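PDB 3OIS: cysteine protease from Xylella fastidiosa, which probably cleaves peptide bonds as a papain-family cysteine protease and binds the nucleotide uridine diphosphate. Local coordinates for residues 61-66 with 87-92. Sequence-based numbering, arbitrary orientation. Where two conformers were deposited one is given.
Sequences VDLTPP and IQFERI
F89 reaches out from its helix and laps the CB and CD1 of L63 with the far end of its ring. F89 CE1 lies 3.8 Å from L63 CB. F89 CZ lies 4.1 Å from L63 CD1. The two side chains cross at about a right angle. The carbonyl oxygen of L63 meets the same ring at its edge, in the ring plane. This brings L63 O within 3.3 Å of F89 CE1, where the partly positive ring hydrogens probably suit the oxygen. P65 comes in obliquely, with its CB 3.9 Å from F89 CD1. F89 CG stands anti to the backbone N (chi1 -178°), which carries the ring off the helix to the loop. I92, nearly a turn further along the helix, adds a looser contact. I92 CD1 lies 4.1 Å from P66 CD, and the two side chains run past each other in opposite directions. No hydrogen bond links the segments.

An Asx turn bends the chain at D62-T64. D62 OD1 accepts the backbone N-H of T64 at 3.2 Å (N to OD1), from above the carboxylate plane. T64 OG1 donates to D62 OD1 at 2.7 Å, on the syn lone pair of that oxygen. These bonds tie T64 back to D62.

This is surface packing away from the UDP pocket. It joins helix 78-93 to the chain leaving strand 60-62, within the papain-family fold. F89 also touches P203, and L63 rests on L198 of helix 191-199. P65 packs on Y266 of strand 266-270, and backbone bonds from V61 to Y244 and L63 to V242 hold the chain against strand 233-245.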
# COMPACT_ATOMS: atom_id res chain seq x y z
N VAL A 61 -12.38 11.96 10.12
CA VAL A 61 -11.94 12.32 8.76
C VAL A 61 -12.29 11.22 7.80
O VAL A 61 -12.08 10.03 8.08
CB VAL A 61 -10.45 12.60 8.76
CG1 VAL A 61 -9.89 12.83 7.32
CG2 VAL A 61 -10.07 13.76 9.65
N ASP A 62 -12.82 11.57 6.62
CA ASP A 62 -13.15 10.52 5.65
C ASP A 62 -12.76 10.98 4.28
O ASP A 62 -13.52 11.67 3.55
CB ASP A 62 -14.62 10.07 5.73
CG ASP A 62 -14.93 8.92 4.80
OD1 ASP A 62 -14.02 8.31 4.23
OD2 ASP A 62 -16.14 8.64 4.58
N LEU A 63 -11.56 10.57 3.87
CA LEU A 63 -11.01 11.00 2.56
C LEU A 63 -11.35 9.99 1.45
O LEU A 63 -10.77 10.04 0.40
CB LEU A 63 -9.45 11.18 2.62
CG LEU A 63 -8.89 12.05 3.80
CD1 LEU A 63 -7.40 12.34 3.55
CD2 LEU A 63 -9.68 13.37 3.90
N THR A 64 -12.15 8.97 1.77
CA THR A 64 -12.40 7.90 0.76
C THR A 64 -12.64 8.56 -0.62
O THR A 64 -13.55 9.39 -0.79
CB THR A 64 -13.63 7.05 1.12
OG1 THR A 64 -13.45 6.42 2.38
CG2 THR A 64 -13.89 5.90 0.08
N PRO A 65 -11.90 8.14 -1.62
CA PRO A 65 -12.00 8.79 -2.95
C PRO A 65 -13.10 8.10 -3.80
O PRO A 65 -13.65 7.06 -3.38
CB PRO A 65 -10.59 8.60 -3.52
CG PRO A 65 -10.20 7.29 -2.99
CD PRO A 65 -10.75 7.24 -1.51
N PRO A 66 -13.44 8.67 -4.97
CA PRO A 66 -14.50 8.04 -5.71
C PRO A 66 -14.07 6.80 -6.47
O PRO A 66 -14.92 5.91 -6.69
CB PRO A 66 -14.95 9.14 -6.70
CG PRO A 66 -14.29 10.43 -6.22
CD PRO A 66 -13.00 9.91 -5.62
N ILE A 87 -1.00 7.77 -5.52
CA ILE A 87 -0.76 8.55 -6.77
C ILE A 87 -2.11 8.97 -7.39
O ILE A 87 -2.27 10.15 -7.73
CB ILE A 87 -0.02 7.75 -7.81
CG1 ILE A 87 1.43 7.60 -7.36
CG2 ILE A 87 -0.01 8.52 -9.15
CD1 ILE A 87 2.25 8.95 -7.35
N GLN A 88 -3.07 8.05 -7.48
CA GLN A 88 -4.38 8.36 -8.08
C GLN A 88 -5.10 9.39 -7.25
O GLN A 88 -5.65 10.35 -7.84
CB GLN A 88 -5.22 7.10 -8.27
CG GLN A 88 -6.46 7.37 -9.06
CD GLN A 88 -7.07 6.12 -9.63
OE1 GLN A 88 -6.48 5.01 -9.57
NE2 GLN A 88 -8.32 6.26 -10.16
N PHE A 89 -5.03 9.25 -5.92
CA PHE A 89 -5.66 10.18 -5.03
C PHE A 89 -5.06 11.57 -5.18
O PHE A 89 -5.82 12.57 -5.18
CB PHE A 89 -5.46 9.71 -3.58
CG PHE A 89 -6.12 10.58 -2.54
CD1 PHE A 89 -7.34 10.18 -1.93
CD2 PHE A 89 -5.57 11.81 -2.19
CE1 PHE A 89 -7.95 11.01 -0.92
CE2 PHE A 89 -6.17 12.62 -1.18
CZ PHE A 89 -7.36 12.21 -0.56
N GLU A 90 -3.71 11.65 -5.19
CA GLU A 90 -3.04 12.96 -5.25
C GLU A 90 -3.37 13.68 -6.55
O GLU A 90 -3.46 14.93 -6.55
CB GLU A 90 -1.49 12.89 -5.03
CG GLU A 90 -1.02 12.52 -3.63
CD GLU A 90 -1.33 13.54 -2.55
OE1 GLU A 90 -0.73 14.65 -2.53
OE2 GLU A 90 -2.14 13.20 -1.70
N ARG A 91 -3.58 12.93 -7.64
CA ARG A 91 -3.84 13.59 -8.94
C ARG A 91 -5.20 14.25 -8.90
O ARG A 91 -5.38 15.36 -9.42
CB ARG A 91 -3.64 12.65 -10.12
CG ARG A 91 -2.12 12.50 -10.44
CD ARG A 91 -1.79 11.57 -11.58
NE ARG A 91 -2.02 12.19 -12.89
CZ ARG A 91 -3.07 11.94 -13.67
NH1 ARG A 91 -3.99 11.07 -13.27
NH2 ARG A 91 -3.20 12.55 -14.85
N ILE A 92 -6.15 13.61 -8.23
CA ILE A 92 -7.44 14.28 -8.00
C ILE A 92 -7.24 15.59 -7.24
O ILE A 92 -7.53 16.66 -7.77
CB ILE A 92 -8.43 13.37 -7.29
CG1 ILE A 92 -8.76 12.17 -8.19
CG2 ILE A 92 -9.70 14.16 -6.87
CD1 ILE A 92 -9.46 11.07 -7.41